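PDB 6PPN: U6 snRNA-associated Sm-like protein LSm8 from Schizosaccharomyces pombe, which forms part of the nuclear LSM2-LSM8 ring, which binds U6 snRNA ending in a cyclic 2',3' phosphate and promotes U4/U6 annealing in spliceosome assembly. Local coordinates for residues T31-E41 / T52-E63. Residues are numbered along the deposited sequence; the frame is centred on the assembly and turned at random.
Sequences TTNLILSDSFE and TIPLGVYLLRGE. With nucleotides of chain A.
Asn33 and Gly62 join the two segments at the RNA end. Gly62 N donates to Asn33 OD1 at 2.9 Å, and the same oxygen accepts N3-H of U2 of chain A, N3 to OD1 2.8 Å. Asn33 ND2 donates almost straight to O4 of that uracil (174°). The side-chain amide of Asn33 therefore reads the Watson-Crick edge of the base, and ND2 also hydrogen-bonds Asp29 OD2. Glu63 N donates to O2 of U2 of chain A. Arg61 runs extended, with CG anti to the backbone N (chi1 -179°), and lays its guanidinium over one face of the base. N1 of U2 of chain A lies 3.4 Å above the guanidinium plane, offset toward its rim. Thr31 covers the base from the other side, with OG1 hydrogen-bonded to Asp29 OD1. Glu63 OE1 meets Arg61 NE in the guanidinium plane in a 2.7 Å salt bridge and so fixes the turn of the group. Glu63 OE2 makes a salt bridge with a basic side chain of a neighbouring subunit. An alanine in place of Arg61 would probably uncover that face of the uracil and leave Glu63 OE1 without its Arg61 partner. This is the uridine-binding pocket of an Sm fold.

Antiparallel backbone bonds link 34-36 with 58-60. Leu36 CD1 meets Leu60 CD1 at 3.8 Å on the face they share with Leu34 and Tyr58. Beyond the corner at 37-38, Leu55 and Gly56 both face Ser39, a classic beta bulge. Ser39 N and OG both donate to Gly56 O, with OG (2.7 Å) well above the carbonyl plane. Leu55 CD1 lies above one face of the Tyr58 ring, toward its rim.

Strand 20-28 pairs with the other edge of 34-36 and 39-43. Leu34 and Leu36 pack on Val13 of strand 10-15, and Leu34 also touches strand 65-71. Residues 57-60 pair antiparallel with a strand of a neighbouring subunit, carrying the sheet across the ring interface.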
loop_
_atom_site.group_PDB
_atom_site.type_symbol
_atom_site.label_atom_id
_atom_site.label_comp_id
_atom_site.label_asym_id
_atom_site.label_seq_id
_atom_site.Cartn_x
_atom_site.Cartn_y
_atom_site.Cartn_z
ATOM N N THR H 31 9.096 -10.706 4.599
ATOM C CA THR H 31 8.193 -9.730 3.990
ATOM C C THR H 31 7.382 -10.333 2.867
ATOM O O THR H 31 6.611 -9.610 2.230
ATOM C CB THR H 31 8.939 -8.530 3.422
ATOM O OG1 THR H 31 9.753 -8.972 2.329
ATOM C CG2 THR H 31 9.803 -7.885 4.474
ATOM N N THR H 32 7.516 -11.639 2.628
ATOM C CA THR H 32 6.853 -12.350 1.539
ATOM C C THR H 32 7.465 -12.057 0.178
ATOM O O THR H 32 6.853 -12.419 -0.832
ATOM C CB THR H 32 5.340 -12.052 1.482
ATOM O OG1 THR H 32 4.904 -11.612 2.770
ATOM C CG2 THR H 32 4.523 -13.306 1.154
ATOM N N ASN H 33 8.663 -11.453 0.101
ATOM C CA ASN H 33 9.422 -11.544 -1.144
ATOM C C ASN H 33 9.482 -13.017 -1.534
ATOM O O ASN H 33 9.528 -13.886 -0.671
ATOM C CB ASN H 33 10.852 -10.999 -0.982
ATOM C CG ASN H 33 10.903 -9.503 -0.658
ATOM O OD1 ASN H 33 10.054 -8.718 -1.089
ATOM N ND2 ASN H 33 11.907 -9.108 0.145
ATOM N N LEU H 34 9.413 -13.308 -2.827
ATOM C CA LEU H 34 9.424 -14.696 -3.280
ATOM C C LEU H 34 10.408 -14.838 -4.430
ATOM O O LEU H 34 10.609 -13.895 -5.195
ATOM C CB LEU H 34 8.054 -15.167 -3.776
ATOM C CG LEU H 34 6.845 -14.892 -2.899
ATOM C CD1 LEU H 34 5.599 -15.268 -3.676
ATOM C CD2 LEU H 34 6.912 -15.694 -1.610
ATOM N N ILE H 35 11.014 -16.026 -4.551
ATOM C CA ILE H 35 11.728 -16.433 -5.756
ATOM C C ILE H 35 10.929 -17.555 -6.404
ATOM O O ILE H 35 10.748 -18.619 -5.800
ATOM C CB ILE H 35 13.148 -16.937 -5.453
ATOM C CG1 ILE H 35 13.983 -15.902 -4.711
ATOM C CG2 ILE H 35 13.848 -17.337 -6.758
ATOM C CD1 ILE H 35 15.262 -16.514 -4.102
ATOM N N LEU H 36 10.550 -17.371 -7.663
ATOM C CA LEU H 36 9.983 -18.439 -8.471
ATOM C C LEU H 36 10.936 -18.743 -9.618
ATOM O O LEU H 36 11.492 -17.826 -10.223
ATOM C CB LEU H 36 8.636 -18.033 -9.052
ATOM C CG LEU H 36 7.613 -17.521 -8.059
ATOM C CD1 LEU H 36 6.291 -17.319 -8.772
ATOM C CD2 LEU H 36 7.490 -18.495 -6.974
ATOM N N SER H 37 11.150 -20.020 -9.909
ATOM C CA SER H 37 11.934 -20.395 -11.077
ATOM C C SER H 37 11.078 -21.214 -12.026
ATOM O O SER H 37 10.031 -21.738 -11.640
ATOM C CB SER H 37 13.185 -21.171 -10.684
ATOM O OG SER H 37 12.833 -22.402 -10.100
ATOM N N ASP H 38 11.523 -21.307 -13.277
ATOM C CA ASP H 38 10.719 -21.907 -14.346
ATOM C C ASP H 38 9.293 -21.368 -14.336
ATOM O O ASP H 38 8.315 -22.101 -14.518
ATOM C CB ASP H 38 10.732 -23.428 -14.250
ATOM C CG ASP H 38 12.050 -24.006 -14.648
ATOM O OD1 ASP H 38 12.419 -23.852 -15.834
ATOM O OD2 ASP H 38 12.747 -24.560 -13.769
ATOM N N SER H 39 9.169 -20.077 -14.111
ATOM C CA SER H 39 7.854 -19.490 -13.936
ATOM C C SER H 39 7.261 -19.029 -15.265
ATOM O O SER H 39 7.946 -18.861 -16.281
ATOM C CB SER H 39 7.923 -18.298 -12.998
ATOM O OG SER H 39 8.697 -17.312 -13.630
ATOM N N PHE H 40 5.951 -18.841 -15.252
ATOM C CA PHE H 40 5.273 -18.293 -16.420
ATOM C C PHE H 40 4.022 -17.586 -15.928
ATOM O O PHE H 40 3.544 -17.836 -14.821
ATOM C CB PHE H 40 4.975 -19.381 -17.463
ATOM C CG PHE H 40 4.141 -20.507 -16.939
ATOM C CD1 PHE H 40 4.740 -21.629 -16.393
ATOM C CD2 PHE H 40 2.754 -20.446 -16.988
ATOM C CE1 PHE H 40 3.974 -22.673 -15.901
ATOM C CE2 PHE H 40 1.980 -21.491 -16.501
ATOM C CZ PHE H 40 2.592 -22.608 -15.962
ATOM N N GLU H 41 3.529 -16.642 -16.718
ATOM C CA GLU H 41 2.293 -15.954 -16.373
ATOM C C GLU H 41 1.167 -16.591 -17.156
ATOM O O GLU H 41 1.365 -16.985 -18.300
ATOM C CB GLU H 41 2.351 -14.464 -16.695
ATOM C CG GLU H 41 1.005 -13.797 -16.521
ATOM C CD GLU H 41 1.051 -12.281 -16.574
ATOM O OE1 GLU H 41 0.032 -11.658 -16.209
ATOM O OE2 GLU H 41 2.098 -11.715 -16.954
ATOM N N THR H 52 -0.029 -17.840 -22.267
ATOM C CA THR H 52 1.009 -18.247 -21.330
ATOM C C THR H 52 2.307 -17.548 -21.700
ATOM O O THR H 52 2.821 -17.749 -22.799
ATOM C CB THR H 52 1.177 -19.768 -21.369
ATOM O OG1 THR H 52 0.049 -20.363 -20.716
ATOM C CG2 THR H 52 2.441 -20.193 -20.646
ATOM N N ILE H 53 2.843 -16.743 -20.795
ATOM C CA ILE H 53 4.080 -16.021 -21.084
ATOM C C ILE H 53 5.211 -16.623 -20.254
ATOM O O ILE H 53 5.118 -16.651 -19.027
ATOM C CB ILE H 53 3.929 -14.517 -20.803
ATOM C CG1 ILE H 53 2.858 -13.910 -21.718
ATOM C CG2 ILE H 53 5.242 -13.806 -21.026
ATOM C CD1 ILE H 53 1.463 -13.993 -21.174
ATOM N N PRO H 54 6.308 -17.068 -20.862
ATOM C CA PRO H 54 7.428 -17.575 -20.057
ATOM C C PRO H 54 8.159 -16.434 -19.375
ATOM O O PRO H 54 8.447 -15.415 -20.011
ATOM C CB PRO H 54 8.330 -18.248 -21.088
ATOM C CG PRO H 54 7.545 -18.266 -22.369
ATOM C CD PRO H 54 6.570 -17.154 -22.301
ATOM N N LEU H 55 8.523 -16.635 -18.095
ATOM C CA LEU H 55 9.169 -15.598 -17.302
ATOM C C LEU H 55 10.524 -15.980 -16.703
ATOM O O LEU H 55 11.245 -15.086 -16.246
ATOM C CB LEU H 55 8.237 -15.150 -16.168
ATOM C CG LEU H 55 6.910 -14.489 -16.571
ATOM C CD1 LEU H 55 6.141 -14.079 -15.303
ATOM C CD2 LEU H 55 7.182 -13.296 -17.417
ATOM N N GLY H 56 10.886 -17.258 -16.659
ATOM C CA GLY H 56 12.198 -17.603 -16.133
ATOM C C GLY H 56 12.219 -17.441 -14.627
ATOM O O GLY H 56 11.288 -17.852 -13.922
ATOM N N VAL H 57 13.297 -16.841 -14.109
ATOM C CA VAL H 57 13.420 -16.580 -12.678
ATOM C C VAL H 57 12.793 -15.234 -12.367
ATOM O O VAL H 57 13.116 -14.224 -13.007
ATOM C CB VAL H 57 14.888 -16.606 -12.227
ATOM C CG1 VAL H 57 14.943 -16.428 -10.740
ATOM C CG2 VAL H 57 15.581 -17.912 -12.644
ATOM N N TYR H 58 11.937 -15.220 -11.355
ATOM C CA TYR H 58 11.036 -14.116 -11.036
ATOM C C TYR H 58 11.176 -13.825 -9.562
ATOM O O TYR H 58 10.897 -14.702 -8.745
ATOM C CB TYR H 58 9.595 -14.495 -11.331
ATOM C CG TYR H 58 8.763 -13.413 -11.948
ATOM C CD1 TYR H 58 9.145 -12.825 -13.130
ATOM C CD2 TYR H 58 7.559 -13.027 -11.372
ATOM C CE1 TYR H 58 8.375 -11.859 -13.725
ATOM C CE2 TYR H 58 6.776 -12.056 -11.964
ATOM C CZ TYR H 58 7.198 -11.475 -13.134
ATOM O OH TYR H 58 6.428 -10.508 -13.738
ATOM N N LEU H 59 11.686 -12.653 -9.211
ATOM C CA LEU H 59 11.697 -12.216 -7.821
ATOM C C LEU H 59 10.527 -11.255 -7.601
ATOM O O LEU H 59 10.458 -10.201 -8.236
ATOM C CB LEU H 59 13.033 -11.554 -7.484
ATOM C CG LEU H 59 13.484 -11.560 -6.024
ATOM C CD1 LEU H 59 14.914 -11.142 -5.993
ATOM C CD2 LEU H 59 12.642 -10.645 -5.140
ATOM N N LEU H 60 9.605 -11.611 -6.726
ATOM C CA LEU H 60 8.404 -10.810 -6.521
ATOM C C LEU H 60 8.542 -10.108 -5.179
ATOM O O LEU H 60 8.840 -10.753 -4.168
ATOM C CB LEU H 60 7.134 -11.658 -6.497
ATOM C CG LEU H 60 6.650 -12.247 -7.820
ATOM C CD1 LEU H 60 7.048 -13.715 -7.938
ATOM C CD2 LEU H 60 5.148 -12.065 -7.975
ATOM N N ARG H 61 8.340 -8.797 -5.167
ATOM C CA ARG H 61 8.415 -8.061 -3.914
ATOM C C ARG H 61 7.144 -8.333 -3.124
ATOM O O ARG H 61 6.047 -8.253 -3.682
ATOM C CB ARG H 61 8.590 -6.575 -4.187
ATOM C CG ARG H 61 8.698 -5.700 -2.932
ATOM C CD ARG H 61 9.100 -4.259 -3.309
ATOM N NE ARG H 61 8.929 -3.356 -2.174
ATOM C CZ ARG H 61 9.868 -3.126 -1.255
ATOM N NH1 ARG H 61 11.061 -3.721 -1.334
ATOM N NH2 ARG H 61 9.622 -2.287 -0.261
ATOM N N GLY H 62 7.291 -8.641 -1.827
ATOM C CA GLY H 62 6.164 -9.163 -1.046
ATOM C C GLY H 62 4.976 -8.222 -0.956
ATOM O O GLY H 62 3.815 -8.651 -0.923
ATOM N N GLU H 63 5.245 -6.939 -0.897
ATOM C CA GLU H 63 4.221 -5.918 -0.955
ATOM C C GLU H 63 3.243 -6.142 -2.089
ATOM O O GLU H 63 2.119 -5.655 -2.030
ATOM C CB GLU H 63 4.979 -4.594 -1.153
ATOM C CG GLU H 63 4.232 -3.373 -1.384
ATOM C CD GLU H 63 5.187 -2.206 -1.423
ATOM O OE1 GLU H 63 6.371 -2.440 -1.766
ATOM O OE2 GLU H 63 4.780 -1.076 -1.072
ATOM P P U A 2 8.883 -0.768 4.844
ATOM O OP1 U A 2 8.027 -0.058 5.837
ATOM O OP2 U A 2 10.005 -1.622 5.312
ATOM O "O5'" U A 2 8.059 -1.739 3.906
ATOM C "C5'" U A 2 7.087 -1.213 3.019
ATOM C "C4'" U A 2 6.344 -2.339 2.370
ATOM O "O4'" U A 2 7.262 -3.051 1.497
ATOM C "C3'" U A 2 5.791 -3.383 3.341
ATOM O "O3'" U A 2 4.682 -3.999 2.712
ATOM C "C2'" U A 2 6.906 -4.403 3.363
ATOM O "O2'" U A 2 6.506 -5.678 3.810
ATOM C "C1'" U A 2 7.308 -4.404 1.889
ATOM N N1 U A 2 8.646 -4.932 1.620
ATOM C C2 U A 2 8.756 -5.958 0.701
ATOM O O2 U A 2 7.791 -6.419 0.075
ATOM N N3 U A 2 10.041 -6.408 0.519
ATOM C C4 U A 2 11.192 -5.948 1.144
ATOM O O4 U A 2 12.296 -6.448 0.890
ATOM C C5 U A 2 10.977 -4.896 2.082
ATOM C C6 U A 2 9.739 -4.444 2.289
ATOM P P U A 3 3.216 -3.400 2.878
ATOM O OP1 U A 3 2.264 -4.110 1.982
ATOM O OP2 U A 3 3.257 -1.926 2.726
ATOM O "O5'" U A 3 2.945 -3.750 4.399
ATOM C "C5'" U A 3 1.699 -3.571 4.990
ATOM C "C4'" U A 3 1.575 -4.534 6.118
ATOM O "O4'" U A 3 1.788 -5.864 5.625
ATOM C "C3'" U A 3 2.567 -4.389 7.269
ATOM O "O3'" U A 3 2.011 -3.677 8.351
ATOM C "C2'" U A 3 2.853 -5.828 7.713
ATOM O "O2'" U A 3 2.248 -6.030 8.982
ATOM C "C1'" U A 3 2.075 -6.672 6.700
ATOM N N1 U A 3 2.772 -7.907 6.311
ATOM C C2 U A 3 1.952 -8.951 6.033
ATOM O O2 U A 3 0.738 -8.795 5.998
ATOM N N3 U A 3 2.616 -10.123 5.740
ATOM C C4 U A 3 3.979 -10.328 5.750
ATOM O O4 U A 3 4.452 -11.448 5.497
ATOM C C5 U A 3 4.745 -9.186 6.086
ATOM C C6 U A 3 4.126 -8.042 6.338
HETATM O O HOH W 1 3.867 -10.318 -14.535
#